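Local coordinates for RagB/SusD domain protein (Flavobacterium johnsoniae, PDB 5J90), which binds chitin as a SusD homolog and probably passes chitin fragments to a partner outer-membrane transporter, at residues K223-A226 with E227-V230; D288-K291 with Q292-N295. All coordinates share one frame; numbering follows the deposited sequence.

Contact 1: residues K223-A226 with E227-V230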
ATOM      1  N   LYS A 223       3.824 -12.432 -12.485  1.00  9.77           N
ATOM      2  CA  LYS A 223       4.100 -13.748 -13.040  1.00  9.78           C
ATOM      3  C   LYS A 223       3.973 -13.758 -14.561  1.00 10.16           C
ATOM      4  O   LYS A 223       4.836 -14.303 -15.265  1.00  9.50           O
ATOM      5  CB  LYS A 223       3.169 -14.779 -12.413  1.00 10.34           C
ATOM      6  CG  LYS A 223       3.361 -16.188 -12.949  1.00 11.66           C
ATOM      7  CD  LYS A 223       2.423 -17.151 -12.202  1.00 12.04           C
ATOM      8  CE  LYS A 223       2.535 -18.584 -12.720  1.00 15.23           C
ATOM      9  NZ  LYS A 223       2.088 -18.696 -14.132  1.00 18.96           N
ATOM     10  N   THR A 224       2.908 -13.144 -15.061  1.00  8.90           N
ATOM     11  CA  THR A 224       2.670 -13.088 -16.492  1.00 10.43           C
ATOM     12  C   THR A 224       3.837 -12.412 -17.220  1.00  8.91           C
ATOM     13  O   THR A 224       4.376 -12.939 -18.200  1.00 10.08           O
ATOM     14  CB  THR A 224       1.350 -12.366 -16.803  1.00 11.38           C
ATOM     15  OG1 THR A 224       0.256 -13.139 -16.278  1.00 13.96           O
ATOM     16  CG2 THR A 224       1.187 -12.180 -18.299  1.00 14.47           C
ATOM     17  N   GLU A 225       4.243 -11.245 -16.736  1.00  8.60           N
ATOM     18  CA  GLU A 225       5.290 -10.495 -17.418  1.00  7.96           C
ATOM     19  C   GLU A 225       6.668 -11.139 -17.232  1.00  8.60           C
ATOM     20  O   GLU A 225       7.476 -11.152 -18.160  1.00  9.61           O
ATOM     21  CB  GLU A 225       5.278  -9.029 -16.970  1.00  8.58           C
ATOM     22  CG  GLU A 225       4.010  -8.282 -17.386  1.00  9.21           C
ATOM     23  CD  GLU A 225       3.880  -8.061 -18.887  1.00  9.74           C
ATOM     24  OE1 GLU A 225       4.878  -8.191 -19.616  1.00 11.57           O
ATOM     25  OE2 GLU A 225       2.764  -7.721 -19.344  1.00 14.80           O
ATOM     26  N   ALA A 226       6.922 -11.724 -16.064  1.00  8.60           N
ATOM     27  CA  ALA A 226       8.207 -12.395 -15.828  1.00  8.26           C
ATOM     28  C   ALA A 226       8.347 -13.618 -16.729  1.00  9.09           C
ATOM     29  O   ALA A 226       9.389 -13.862 -17.340  1.00  9.55           O
ATOM     30  CB  ALA A 226       8.334 -12.811 -14.372  1.00  9.48           C
ATOM     31  N   GLU A 227       7.275 -14.393 -16.821  1.00  9.14           N
ATOM     32  CA  GLU A 227       7.313 -15.570 -17.680  1.00 10.04           C
ATOM     33  C   GLU A 227       7.422 -15.201 -19.165  1.00  9.14           C
ATOM     34  O   GLU A 227       8.129 -15.872 -19.910  1.00  9.82           O
ATOM     35  CB  GLU A 227       6.142 -16.511 -17.366  1.00 10.43           C
ATOM     36  CG  GLU A 227       6.335 -17.154 -16.001  1.00 10.55           C
ATOM     37  CD  GLU A 227       5.263 -18.138 -15.602  1.00 11.59           C
ATOM     38  OE1 GLU A 227       4.122 -18.027 -16.094  1.00 14.28           O
ATOM     39  OE2 GLU A 227       5.576 -19.011 -14.771  1.00 11.35           O
ATOM     40  N   LYS A 228       6.772 -14.114 -19.585  1.00  9.43           N
ATOM     41  CA  LYS A 228       6.932 -13.606 -20.952  1.00  9.89           C
ATOM     42  C   LYS A 228       8.399 -13.285 -21.269  1.00 10.30           C
ATOM     43  O   LYS A 228       8.899 -13.610 -22.350  1.00 10.29           O
ATOM     44  CB  LYS A 228       6.093 -12.335 -21.166  1.00 11.16           C
ATOM     45  CG  LYS A 228       4.631 -12.559 -21.491  1.00 15.58           C
ATOM     46  CD  LYS A 228       3.825 -11.242 -21.448  1.00 13.81           C
ATOM     47  CE  LYS A 228       4.386 -10.185 -22.380  1.00 14.03           C
ATOM     48  NZ  LYS A 228       3.610  -8.904 -22.238  1.00 12.46           N
ATOM     49  N   ALA A 229       9.077 -12.641 -20.324  1.00  9.55           N
ATOM     50  CA  ALA A 229      10.473 -12.240 -20.519  1.00  9.28           C
ATOM     51  C   ALA A 229      11.350 -13.438 -20.849  1.00 10.96           C
ATOM     52  O   ALA A 229      12.180 -13.394 -21.769  1.00 11.70           O
ATOM     53  CB  ALA A 229      10.998 -11.524 -19.269  1.00 10.36           C
ATOM     54  N   VAL A 230      11.153 -14.512 -20.093  1.00  9.56           N
ATOM     55  CA  VAL A 230      11.968 -15.710 -20.219  1.00 10.86           C
ATOM     56  C   VAL A 230      11.558 -16.515 -21.453  1.00 11.02           C
ATOM     57  O   VAL A 230      12.400 -17.129 -22.116  1.00 12.44           O
ATOM     58  CB  VAL A 230      11.867 -16.557 -18.926  1.00 11.19           C
ATOM     59  CG1 VAL A 230      12.491 -17.934 -19.117  1.00 13.54           C
ATOM     60  CG2 VAL A 230      12.532 -15.819 -17.778  1.00 11.48           C
TER
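Lys223 and Glu227, one helical turn apart, form a salt bridge of 2.9 Å from Lys223 NZ to Glu227 OE1. The ammonium comes from the syn side, 33° out of the carboxylate plane. Lys223 runs straight until its last torsion, where a bend (chi4 -64°) swings NZ toward the acid. Glu227 OE2 accepts from the backbone N of Asn348, so each oxygen has a partner and the carboxylate is restrained from turning.

Glu225 and Lys228 pair at a spacing of three, their side chains lying alongside each other and pointing the same way. Lys228 NZ is 3.0 Å from Glu225 OE1, with a weak second bond to OE2. A fold in Glu225 (chi2 -68°) and another in Lys228 bring the groups together. Arg207 also bridges to Glu225 OE1, and Asp166 to Lys228 NZ; these alternating charges would probably favour the ionised form of the buried glutamate.

Beneath lies the i to i+4 ladder, including Lys228 N to Thr224 O at 3.0 Å, while Thr224 OG1 bonds back to Ala220 O. Small Ala226 suits the inner face, fitting against Leu208 and Ala211. Helix 219-231 thereby lies on helix 196-213, with Trp347 of a loop against Lys223, Ala226 and Glu227.

Contact 2: residues D288-K291 with Q292-N295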
ATOM      1  N   ASP A 288      38.869   1.477  -2.905  1.00 11.96           N
ATOM      2  CA  ASP A 288      40.303   1.643  -2.684  1.00 12.35           C
ATOM      3  C   ASP A 288      40.595   1.496  -1.199  1.00 15.73           C
ATOM      4  O   ASP A 288      39.765   1.820  -0.351  1.00 13.80           O
ATOM      5  CB  ASP A 288      40.771   3.032  -3.138  1.00 14.96           C
ATOM      6  CG  ASP A 288      40.697   3.227  -4.640  1.00 13.42           C
ATOM      7  OD1 ASP A 288      40.811   2.239  -5.396  1.00 14.77           O
ATOM      8  OD2 ASP A 288      40.536   4.388  -5.071  1.00 18.74           O
ATOM      9  N   THR A 289      41.792   1.023  -0.866  1.00 15.96           N
ATOM     10  CA  THR A 289      42.182   1.006   0.536  1.00 16.09           C
ATOM     11  C   THR A 289      42.265   2.430   1.085  1.00 13.09           C
ATOM     12  O   THR A 289      42.548   3.381   0.349  1.00 14.60           O
ATOM     13  CB  THR A 289      43.515   0.255   0.768  1.00 17.89           C
ATOM     14  OG1 THR A 289      44.540   0.825  -0.055  1.00 18.60           O
ATOM     15  CG2 THR A 289      43.354  -1.211   0.419  1.00 18.01           C
ATOM     16  N   SER A 290      42.005   2.553   2.380  1.00 15.35           N
ATOM     17  CA  SER A 290      41.887   3.837   3.065  1.00 14.42           C
ATOM     18  C   SER A 290      43.226   4.568   3.197  1.00 14.49           C
ATOM     19  O   SER A 290      44.255   3.934   3.439  1.00 19.69           O
ATOM     20  CB  SER A 290      41.296   3.599   4.459  1.00 17.30           C
ATOM     21  OG  SER A 290      41.336   4.766   5.260  1.00 18.69           O
ATOM     22  N   LYS A 291      43.205   5.889   3.051  1.00 15.36           N
ATOM     23  CA  LYS A 291      44.402   6.703   3.290  1.00 17.14           C
ATOM     24  C   LYS A 291      44.692   6.783   4.786  1.00 20.11           C
ATOM     25  O   LYS A 291      45.853   6.724   5.210  1.00 18.83           O
ATOM     26  CB  LYS A 291      44.220   8.106   2.709  1.00 16.97           C
ATOM     27  CG  LYS A 291      45.383   9.071   2.959  1.00 18.17           C
ATOM     28  CD  LYS A 291      45.047  10.445   2.395  1.00 21.82           C
ATOM     29  CE  LYS A 291      46.208  11.423   2.532  1.00 24.67           C
ATOM     30  NZ  LYS A 291      47.369  11.004   1.702  1.00 33.43           N
ATOM     31  N   GLN A 292      43.637   6.912   5.584  1.00 17.60           N
ATOM     32  CA  GLN A 292      43.758   7.047   7.036  1.00 18.45           C
ATOM     33  C   GLN A 292      44.176   5.744   7.697  1.00 20.20           C
ATOM     34  O   GLN A 292      44.925   5.740   8.681  1.00 22.25           O
ATOM     35  CB  GLN A 292      42.434   7.520   7.634  1.00 17.29           C
ATOM     36  CG  GLN A 292      42.476   7.781   9.135  1.00 17.69           C
ATOM     37  CD  GLN A 292      41.162   8.325   9.665  1.00 21.64           C
ATOM     38  OE1 GLN A 292      40.314   8.784   8.897  1.00 22.07           O
ATOM     39  NE2 GLN A 292      40.981   8.266  10.979  1.00 23.10           N
ATOM     40  N   PHE A 293      43.678   4.641   7.152  1.00 17.71           N
ATOM     41  CA  PHE A 293      43.949   3.310   7.674  1.00 18.64           C
ATOM     42  C   PHE A 293      44.607   2.488   6.573  1.00 23.23           C
ATOM     43  O   PHE A 293      43.942   1.704   5.896  1.00 19.28           O
ATOM     44  CB  PHE A 293      42.641   2.650   8.126  1.00 19.77           C
ATOM     45  CG  PHE A 293      41.868   3.463   9.129  1.00 19.05           C
ATOM     46  CD1 PHE A 293      42.245   3.483  10.463  1.00 23.43           C
ATOM     47  CD2 PHE A 293      40.761   4.207   8.743  1.00 19.63           C
ATOM     48  CE1 PHE A 293      41.539   4.229  11.385  1.00 24.48           C
ATOM     49  CE2 PHE A 293      40.051   4.954   9.663  1.00 20.73           C
ATOM     50  CZ  PHE A 293      40.438   4.965  10.985  1.00 23.05           C
ATOM     51  N   PRO A 294      45.921   2.680   6.373  1.00 20.20           N
ATOM     52  CA  PRO A 294      46.628   2.087   5.234  1.00 19.69           C
ATOM     53  C   PRO A 294      46.362   0.598   5.035  1.00 20.10           C
ATOM     54  O   PRO A 294      46.394  -0.186   5.988  1.00 21.24           O
ATOM     55  CB  PRO A 294      48.102   2.327   5.580  1.00 19.18           C
ATOM     56  CG  PRO A 294      48.080   3.574   6.387  1.00 21.35           C
ATOM     57  CD  PRO A 294      46.815   3.508   7.205  1.00 22.48           C
ATOM     58  N   ASN A 295      46.084   0.234   3.786  1.00 18.13           N
ATOM     59  CA  ASN A 295      45.857  -1.153   3.383  1.00 20.02           C
ATOM     60  C   ASN A 295      44.578  -1.784   3.930  1.00 20.76           C
ATOM     61  O   ASN A 295      44.392  -2.991   3.833  1.00 23.12           O
ATOM     62  CB  ASN A 295      47.072  -2.024   3.718  1.00 23.83           C
ATOM     63  CG  ASN A 295      48.359  -1.462   3.150  1.00 30.30           C
ATOM     64  OD1 ASN A 295      49.314  -1.201   3.884  1.00 39.95           O
ATOM     65  ND2 ASN A 295      48.389  -1.262   1.837  1.00 30.74           N
TER
HETATM   66  O   HOH W   1      45.715   2.345   1.900  1.00 19.79           O
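Ser290 and Phe293 make the tight half of this contact: Phe293 N donates to Ser290 OG at 3.0 Å, with an N-H...O angle of 158°. The hydroxyl points into the turn, its oxygen set opposite the serine's own backbone N (chi1 171°). It in turn donates to the carbonyl of Asp314, so a single small buried group both gives and accepts. With an alanine here, Phe293 N and Asp314 O would probably each lose their hydroxyl mate, leaving the turn less firmly fixed to the neighbouring loop. Ser290 O receives a CA-H...O contact from Pro294 CA at 3.5 Å. The Phe293 ring packs edge-to-face with Phe315.

The other end is looser and wetter. Thr289 CG2 only brushes Asn295 C, at 3.8 Å, and a water fills in the polar links: it donates to Ser290 O at 2.7 Å, accepts from Asn295 N at 2.9 Å and also bonds Thr289 OG1. Asn295 has positive phi (68°), a conformation asparagine tolerates well.

Lys291 and Gln292 have helix-like backbone angles, making residues 290-293 a beta turn whose first-position serine accepts the N-H three residues on through its side-chain oxygen, the bond a serine makes at the start of a helix, though no helix follows here.

Contact 1 is partly buried and contact 2 belongs to the surface; they lie on opposite sides of the chain's centre, with their own centres about 45 Å apart and nearest atoms about 35 Å apart, and they share no element. Residues 223-230 form part of one regular helix, whose repeating backbone bonds leave the side chains to deal in full charges on its flanks and alanines on its inner face. Residues 288-295, in the loop between helix 283-286 and strand 326-328, lack that repeat: here a hydroxyl and a water do the bonding between successive segments. Arg207 and Asp166 extend the charges of the first; the second is tied to its neighbours mainly by backbone bonds, with one salt bridge, Asp288 to Arg323, at its start.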